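Local coordinates for protein oligopeptide ABC transporter OppAIV (Borrelia burgdorferi B31, PDB 4GL8) that probably binds oligopeptides outside the cytoplasmic membrane and hands them to an ABC transporter for uptake, as in other members of solute-binding protein family 5, at residues 500-505 / 518-523; 269-274 / 278-283; 248-253 / 257-262. One frame throughout, in Å; residues are numbered along the deposited sequence.

Interaction 1 (500-505 / 518-523); sequences SSYLFR and ERFNLS
Tyr502 and Glu518 meet through their polar ends. Tyr502 OH donates to Glu518 OE2, and the refined separation of 2.4 Å is very short, so its exact length is doubtful. Ser500 OG lies 3.3 Å from the same Glu518 OE2, and this second bond is weak. One carboxylate oxygen thus takes two hydroxyls from residues two apart on strand 492-504. The strand pairs antiparallel with strands 280-285 and 261-263 in this family 5 solute-binding protein of the OppA type. Glu518 sits in the loop between strands 509-510 and 526-527.

Ser500 OG has its stronger polar partner in Lys264 NZ. The carboxylate oxygen comes up at the edge of the Tyr502 ring, near the ring plane. The carboxylate plane is turned 62° from that ring. Glu518 has CG anti to its own carbonyl carbon (chi1 -56°), and the chain runs on extended, which carries OE2 across to the strand.

Outside this polar group the packing is light. The two segments bury 128 Å² in all, and Phe520 adds the apolar part. Its ring and that of Tyr502 approach from opposite directions. Tyr502 OH lies at the edge of the Phe520 ring. One face of the Phe520 ring is covered from within its own loop by the backbone carbon Glu518 C. Trp512 meets both aromatic rings, edge-to-face with Tyr502. The ring-to-ring contact across the segments is Tyr502 CE1 to Phe520 CZ, at 4.1 Å.

Interaction 2 (269-274 / 278-283); sequences DLLKDL and DDYYSM
Tyr280 lies against the short helix 271-274, with two leucines meeting different parts of its side chain. Leu274 packs near the root of the ring. Its CB is 3.8 Å from Tyr280 CD1, and its backbone carbon, Leu274 C, stands over one ring face. The carbonyl oxygen Leu274 O is 3.2 Å from Tyr280 CB. Leu271 meets the far end. Its side chain crosses that of Tyr280 at about a right angle and brings CD1 to 3.8 Å from Tyr280 CZ. Tyr280 has CG anti to the backbone N (chi1 173°), which lays the ring along the helix so that it reaches both leucines. The contact between the segments is packing. The phenol oxygen, Tyr280 OH, is hydrogen-bonded to Ser501 OG on the neighbouring strand 492-504, which helps to fix the end of the ring.

The arrangement is a helix-to-strand connection, joined by three residues. Tyr280 begins strand 280-285, which pairs antiparallel with strand 492-504. Leu271 also touches Ser501 of that strand. On another side, Leu274 packs on Tyr251 of helix 247-255.

Interaction 3 (248-253 / 257-262); sequences ITAYNM and DELDAI
Met253 O receives the backbone bonds that join the two segments. Glu258 N donates to it at 2.7 Å, with an N-H...O angle of 154°. Leu259 N reaches the same Met253 O at 3.5 Å, and this bond is weak.

The Glu258 bond belongs to a Schellman motif that ends helix 247-255. Asp257 is its C-prime residue and has the positive phi (66°) that the motif needs. The second bond of the motif runs from Asp257 N to Tyr254 O. The chain then turns back beside the helix and enters strand 261-263.

The apolar contacts follow this return. Leu259 CD1 packs 3.9 Å from Met253 CB, the two side chains crossing at a slant. Met253 bends at chi3 (75°), which brings its CE back toward Leu259 CG. Phe242 of strand 238-242 touches both residues. Further along, Ile262 CD1 is 3.9 Å from Ala250 CB and also meets the backbone there, 3.3 Å from Ala250 O. Asn35 of strand 31-35 adjoins both Ala250 and Ile262.

Charged side chains lie at the outer part of the contact. Glu258 crosses Met253 at about a right angle, and its OE1 lies 3.3 Å from Met253 CG. The other carboxylate oxygen, Glu258 OE2, is hydrogen-bonded to Asn256 ND2. Asp257 forms a salt bridge through OD1 with Arg505 NH1, on the residue that follows strand 492-504.

How the interactions relate
Strand 492-504 ties the three contacts together. Its neighbours 280-285 and 261-263 carry one segment each of interactions 2 and 3, and interaction 1 uses the strand itself. Backbone pairing of Tyr502 with Tyr281 links interactions 1 and 2. Interactions 1 and 3 are joined by backbone pairing of Leu503 with Ile262. Tyr251 of helix 247-255 packs against Leu270, so interactions 2 and 3 also touch. Interaction 2 is buried and apolar. Interactions 1 and 3 are partly buried. The first rests on hydroxyls at a carboxylate, the third on helix-end backbone bonds and aliphatic packing, with charges outermost.

Interaction 1 (500-505 / 518-523)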
# COMPACT_ATOMS: atom_id res chain seq x y z
N SER A 500 -2.33 2.52 -13.11
CA SER A 500 -1.78 1.20 -13.34
C SER A 500 -2.33 0.55 -14.61
O SER A 500 -3.45 0.81 -15.01
CB SER A 500 -2.08 0.30 -12.16
OG SER A 500 -1.14 0.53 -11.12
N SER A 501 -1.55 -0.34 -15.19
CA SER A 501 -1.88 -0.99 -16.45
C SER A 501 -2.11 -2.48 -16.19
O SER A 501 -1.51 -3.04 -15.30
CB SER A 501 -0.73 -0.79 -17.44
OG SER A 501 -0.80 0.47 -18.08
N TYR A 502 -3.02 -3.10 -16.94
CA TYR A 502 -3.29 -4.54 -16.77
C TYR A 502 -3.57 -5.22 -18.10
O TYR A 502 -4.12 -4.58 -19.03
CB TYR A 502 -4.51 -4.78 -15.88
CG TYR A 502 -4.57 -3.96 -14.62
CD1 TYR A 502 -4.27 -4.54 -13.37
CD2 TYR A 502 -4.94 -2.62 -14.66
CE1 TYR A 502 -4.32 -3.79 -12.22
CE2 TYR A 502 -5.00 -1.87 -13.51
CZ TYR A 502 -4.68 -2.45 -12.29
OH TYR A 502 -4.75 -1.70 -11.14
N LEU A 503 -3.21 -6.50 -18.18
CA LEU A 503 -3.67 -7.38 -19.26
C LEU A 503 -4.48 -8.47 -18.61
O LEU A 503 -4.07 -9.05 -17.61
CB LEU A 503 -2.50 -8.00 -20.05
CG LEU A 503 -1.64 -7.00 -20.85
CD1 LEU A 503 -0.32 -7.64 -21.26
CD2 LEU A 503 -2.38 -6.49 -22.07
N PHE A 504 -5.63 -8.78 -19.20
CA PHE A 504 -6.57 -9.77 -18.66
C PHE A 504 -7.32 -10.38 -19.84
O PHE A 504 -7.85 -9.66 -20.68
CB PHE A 504 -7.51 -9.07 -17.68
CG PHE A 504 -8.62 -9.94 -17.14
CD1 PHE A 504 -8.40 -10.80 -16.06
CD2 PHE A 504 -9.89 -9.82 -17.64
CE1 PHE A 504 -9.44 -11.56 -15.54
CE2 PHE A 504 -10.94 -10.60 -17.13
CZ PHE A 504 -10.71 -11.47 -16.08
N ARG A 505 -7.32 -11.71 -19.90
CA ARG A 505 -7.92 -12.46 -20.99
C ARG A 505 -9.45 -12.46 -20.88
O ARG A 505 -10.07 -13.44 -20.42
CB ARG A 505 -7.35 -13.89 -20.99
CG ARG A 505 -5.89 -13.97 -21.47
CD ARG A 505 -5.75 -13.71 -22.97
NE ARG A 505 -6.59 -14.60 -23.79
CZ ARG A 505 -6.27 -15.84 -24.18
NH1 ARG A 505 -5.11 -16.41 -23.85
NH2 ARG A 505 -7.15 -16.54 -24.87
N GLU A 518 -7.36 -0.78 -6.07
CA GLU A 518 -6.86 -2.10 -6.40
C GLU A 518 -7.28 -3.17 -5.40
O GLU A 518 -6.49 -4.01 -5.01
CB GLU A 518 -5.32 -2.08 -6.57
CG GLU A 518 -4.82 -1.08 -7.61
CD GLU A 518 -3.42 -1.40 -8.11
OE1 GLU A 518 -2.53 -1.61 -7.26
OE2 GLU A 518 -3.18 -1.44 -9.35
N ARG A 519 -8.52 -3.13 -4.96
CA ARG A 519 -9.01 -4.16 -4.04
C ARG A 519 -9.70 -5.23 -4.88
O ARG A 519 -10.82 -5.03 -5.33
CB ARG A 519 -9.97 -3.57 -3.03
CG ARG A 519 -9.27 -2.97 -1.82
CD ARG A 519 -10.27 -2.22 -0.95
NE ARG A 519 -9.63 -1.56 0.19
CZ ARG A 519 -10.26 -0.82 1.10
NH1 ARG A 519 -11.58 -0.62 1.03
NH2 ARG A 519 -9.57 -0.27 2.07
N PHE A 520 -8.99 -6.32 -5.15
CA PHE A 520 -9.53 -7.36 -6.00
C PHE A 520 -9.92 -8.62 -5.28
O PHE A 520 -9.17 -9.10 -4.41
CB PHE A 520 -8.53 -7.73 -7.08
CG PHE A 520 -8.05 -6.57 -7.87
CD1 PHE A 520 -8.96 -5.72 -8.49
CD2 PHE A 520 -6.70 -6.30 -7.98
CE1 PHE A 520 -8.53 -4.63 -9.22
CE2 PHE A 520 -6.28 -5.22 -8.71
CZ PHE A 520 -7.19 -4.39 -9.33
N ASN A 521 -11.06 -9.17 -5.69
CA ASN A 521 -11.56 -10.47 -5.25
C ASN A 521 -11.57 -11.44 -6.45
O ASN A 521 -12.54 -11.52 -7.25
CB ASN A 521 -12.97 -10.33 -4.68
CG ASN A 521 -13.43 -11.57 -3.93
OD1 ASN A 521 -13.03 -12.72 -4.22
ND2 ASN A 521 -14.28 -11.34 -2.96
N LEU A 522 -10.45 -12.15 -6.59
CA LEU A 522 -10.26 -13.01 -7.73
C LEU A 522 -11.18 -14.24 -7.65
O LEU A 522 -11.38 -14.90 -8.64
CB LEU A 522 -8.79 -13.41 -7.87
CG LEU A 522 -7.79 -12.25 -7.95
CD1 LEU A 522 -6.37 -12.79 -8.02
CD2 LEU A 522 -8.05 -11.35 -9.14
N SER A 523 -11.76 -14.54 -6.48
CA SER A 523 -12.74 -15.63 -6.35
C SER A 523 -14.02 -15.37 -7.14
O SER A 523 -14.78 -16.31 -7.37
CB SER A 523 -13.12 -15.90 -4.91
OG SER A 523 -14.07 -14.95 -4.47

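Interaction 2 (269-274 / 278-283)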
# COMPACT_ATOMS: atom_id res chain seq x y z
N ASP A 269 8.12 -0.26 -22.33
CA ASP A 269 8.45 0.08 -23.71
C ASP A 269 7.36 -0.22 -24.74
O ASP A 269 7.37 0.37 -25.82
CB ASP A 269 9.71 -0.69 -24.15
CG ASP A 269 11.00 -0.03 -23.68
OD1 ASP A 269 10.95 0.81 -22.77
OD2 ASP A 269 12.06 -0.37 -24.26
N LEU A 270 6.45 -1.16 -24.46
CA LEU A 270 5.50 -1.61 -25.50
C LEU A 270 4.12 -1.01 -25.29
O LEU A 270 3.17 -1.37 -25.97
CB LEU A 270 5.42 -3.14 -25.53
CG LEU A 270 6.71 -3.85 -25.92
CD1 LEU A 270 6.62 -5.34 -25.62
CD2 LEU A 270 7.04 -3.65 -27.39
N LEU A 271 4.06 -0.03 -24.40
CA LEU A 271 2.82 0.57 -23.94
C LEU A 271 2.01 1.24 -25.05
O LEU A 271 0.78 1.17 -25.02
CB LEU A 271 3.13 1.57 -22.82
CG LEU A 271 2.07 1.95 -21.77
CD1 LEU A 271 0.90 0.98 -21.68
CD2 LEU A 271 2.71 2.06 -20.41
N LYS A 272 2.69 1.87 -26.02
CA LYS A 272 2.03 2.48 -27.18
C LYS A 272 1.17 1.44 -27.90
O LYS A 272 0.05 1.74 -28.31
CB LYS A 272 3.05 3.07 -28.16
N ASP A 273 1.69 0.23 -28.02
CA ASP A 273 0.99 -0.88 -28.67
C ASP A 273 -0.10 -1.49 -27.77
O ASP A 273 -1.20 -1.78 -28.22
CB ASP A 273 1.98 -1.98 -29.09
CG ASP A 273 3.00 -1.50 -30.15
OD1 ASP A 273 3.04 -0.28 -30.47
OD2 ASP A 273 3.75 -2.37 -30.67
N LEU A 274 0.22 -1.71 -26.50
CA LEU A 274 -0.72 -2.38 -25.59
C LEU A 274 -2.06 -1.63 -25.51
O LEU A 274 -3.10 -2.25 -25.56
CB LEU A 274 -0.12 -2.55 -24.19
CG LEU A 274 1.23 -3.27 -24.05
CD1 LEU A 274 1.69 -3.33 -22.60
CD2 LEU A 274 1.18 -4.66 -24.65
N ASP A 278 -7.49 -5.17 -27.03
CA ASP A 278 -8.80 -5.30 -26.45
C ASP A 278 -8.75 -5.90 -25.04
O ASP A 278 -9.75 -5.92 -24.33
CB ASP A 278 -9.67 -6.15 -27.36
CG ASP A 278 -9.82 -5.54 -28.78
OD1 ASP A 278 -9.62 -4.30 -28.97
OD2 ASP A 278 -10.15 -6.31 -29.70
N ASP A 279 -7.57 -6.40 -24.66
CA ASP A 279 -7.40 -7.04 -23.36
C ASP A 279 -6.55 -6.19 -22.43
O ASP A 279 -6.08 -6.68 -21.41
CB ASP A 279 -6.85 -8.46 -23.52
CG ASP A 279 -5.49 -8.51 -24.19
OD1 ASP A 279 -5.01 -9.63 -24.46
OD2 ASP A 279 -4.88 -7.43 -24.44
N TYR A 280 -6.36 -4.92 -22.78
CA TYR A 280 -5.59 -3.97 -21.97
C TYR A 280 -6.55 -3.08 -21.20
O TYR A 280 -7.58 -2.65 -21.74
CB TYR A 280 -4.69 -3.10 -22.86
CG TYR A 280 -3.98 -1.96 -22.14
CD1 TYR A 280 -2.76 -2.17 -21.50
CD2 TYR A 280 -4.52 -0.66 -22.12
CE1 TYR A 280 -2.10 -1.13 -20.84
CE2 TYR A 280 -3.87 0.38 -21.48
CZ TYR A 280 -2.66 0.13 -20.83
OH TYR A 280 -2.02 1.15 -20.20
N TYR A 281 -6.19 -2.80 -19.96
CA TYR A 281 -6.98 -1.98 -19.06
C TYR A 281 -6.07 -0.98 -18.39
O TYR A 281 -4.87 -1.20 -18.27
CB TYR A 281 -7.58 -2.83 -17.97
CG TYR A 281 -8.62 -3.84 -18.41
CD1 TYR A 281 -8.25 -4.99 -19.10
CD2 TYR A 281 -9.96 -3.66 -18.09
CE1 TYR A 281 -9.20 -5.93 -19.48
CE2 TYR A 281 -10.91 -4.61 -18.47
CZ TYR A 281 -10.51 -5.74 -19.16
OH TYR A 281 -11.44 -6.68 -19.53
N SER A 282 -6.66 0.12 -17.93
CA SER A 282 -5.89 1.19 -17.33
C SER A 282 -6.80 2.03 -16.48
O SER A 282 -7.94 2.31 -16.87
CB SER A 282 -5.26 2.07 -18.42
OG SER A 282 -4.46 3.05 -17.81
N MET A 283 -6.31 2.42 -15.31
CA MET A 283 -7.09 3.26 -14.43
C MET A 283 -6.20 4.10 -13.54
O MET A 283 -5.17 3.62 -13.08
CB MET A 283 -8.01 2.41 -13.54
CG MET A 283 -9.04 3.24 -12.81
SD MET A 283 -10.25 2.28 -11.92
CE MET A 283 -11.37 1.81 -13.25

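Interaction 3 (248-253 / 257-262)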
# COMPACT_ATOMS: atom_id res chain seq x y z
N ILE A 248 9.09 -8.70 -19.75
CA ILE A 248 9.15 -9.33 -21.08
C ILE A 248 8.88 -10.81 -20.98
O ILE A 248 8.26 -11.37 -21.86
CB ILE A 248 10.51 -9.13 -21.80
CG1 ILE A 248 10.73 -7.64 -22.15
CG2 ILE A 248 10.60 -9.98 -23.08
CD1 ILE A 248 9.75 -7.09 -23.19
N THR A 249 9.37 -11.45 -19.93
CA THR A 249 9.13 -12.88 -19.76
C THR A 249 7.64 -13.07 -19.54
O THR A 249 6.99 -13.87 -20.23
CB THR A 249 9.87 -13.41 -18.54
OG1 THR A 249 11.27 -13.19 -18.73
CG2 THR A 249 9.58 -14.90 -18.33
N ALA A 250 7.11 -12.31 -18.60
CA ALA A 250 5.68 -12.29 -18.33
C ALA A 250 4.85 -12.02 -19.60
O ALA A 250 3.83 -12.68 -19.85
CB ALA A 250 5.36 -11.25 -17.26
N TYR A 251 5.28 -11.06 -20.42
CA TYR A 251 4.50 -10.70 -21.59
C TYR A 251 4.54 -11.81 -22.65
O TYR A 251 3.52 -12.07 -23.30
CB TYR A 251 4.98 -9.38 -22.18
CG TYR A 251 4.17 -8.91 -23.35
CD1 TYR A 251 2.81 -8.72 -23.23
CD2 TYR A 251 4.77 -8.64 -24.58
CE1 TYR A 251 2.05 -8.28 -24.30
CE2 TYR A 251 4.04 -8.19 -25.65
CZ TYR A 251 2.68 -8.00 -25.51
OH TYR A 251 1.91 -7.57 -26.55
N ASN A 252 5.69 -12.49 -22.76
CA ASN A 252 5.84 -13.58 -23.72
C ASN A 252 5.02 -14.79 -23.29
O ASN A 252 4.43 -15.48 -24.12
CB ASN A 252 7.31 -13.96 -23.88
CG ASN A 252 8.10 -12.96 -24.73
OD1 ASN A 252 7.54 -12.26 -25.59
ND2 ASN A 252 9.41 -12.90 -24.50
N MET A 253 4.96 -15.03 -21.99
CA MET A 253 4.09 -16.08 -21.46
C MET A 253 2.61 -15.79 -21.72
O MET A 253 1.85 -16.72 -21.97
CB MET A 253 4.30 -16.26 -19.96
CG MET A 253 5.57 -17.03 -19.65
SD MET A 253 5.97 -16.91 -17.91
CE MET A 253 4.77 -18.02 -17.16
N ASP A 257 -0.25 -17.89 -24.31
CA ASP A 257 -1.38 -18.53 -23.62
C ASP A 257 -0.98 -19.23 -22.31
O ASP A 257 -1.60 -20.21 -21.94
CB ASP A 257 -2.07 -19.54 -24.58
CG ASP A 257 -3.55 -19.86 -24.19
OD1 ASP A 257 -4.21 -19.08 -23.46
OD2 ASP A 257 -4.05 -20.92 -24.64
N GLU A 258 0.06 -18.73 -21.63
CA GLU A 258 0.51 -19.35 -20.35
C GLU A 258 0.21 -18.47 -19.12
O GLU A 258 0.56 -18.81 -17.97
CB GLU A 258 2.02 -19.60 -20.35
CG GLU A 258 2.65 -20.36 -21.51
CD GLU A 258 4.18 -20.19 -21.50
OE1 GLU A 258 4.75 -20.18 -20.40
OE2 GLU A 258 4.83 -20.04 -22.57
N LEU A 259 -0.37 -17.30 -19.37
CA LEU A 259 -0.87 -16.46 -18.29
C LEU A 259 -2.24 -15.93 -18.70
O LEU A 259 -2.45 -15.54 -19.83
CB LEU A 259 0.08 -15.29 -17.99
CG LEU A 259 1.42 -15.63 -17.31
CD1 LEU A 259 2.29 -14.39 -17.25
CD2 LEU A 259 1.25 -16.16 -15.91
N ASP A 260 -3.17 -15.93 -17.75
CA ASP A 260 -4.47 -15.35 -17.96
C ASP A 260 -4.46 -13.85 -17.73
O ASP A 260 -5.39 -13.15 -18.16
CB ASP A 260 -5.48 -16.02 -17.02
CG ASP A 260 -5.56 -17.52 -17.26
OD1 ASP A 260 -6.22 -17.91 -18.23
OD2 ASP A 260 -4.92 -18.30 -16.54
N ALA A 261 -3.43 -13.35 -17.05
CA ALA A 261 -3.38 -11.92 -16.73
C ALA A 261 -2.02 -11.47 -16.26
O ALA A 261 -1.24 -12.26 -15.73
CB ALA A 261 -4.41 -11.59 -15.66
N ILE A 262 -1.76 -10.18 -16.45
CA ILE A 262 -0.59 -9.52 -15.91
C ILE A 262 -1.06 -8.22 -15.24
O ILE A 262 -1.59 -7.33 -15.90
CB ILE A 262 0.44 -9.20 -17.01
CG1 ILE A 262 0.93 -10.47 -17.69
CG2 ILE A 262 1.66 -8.51 -16.44
CD1 ILE A 262 1.90 -10.24 -18.82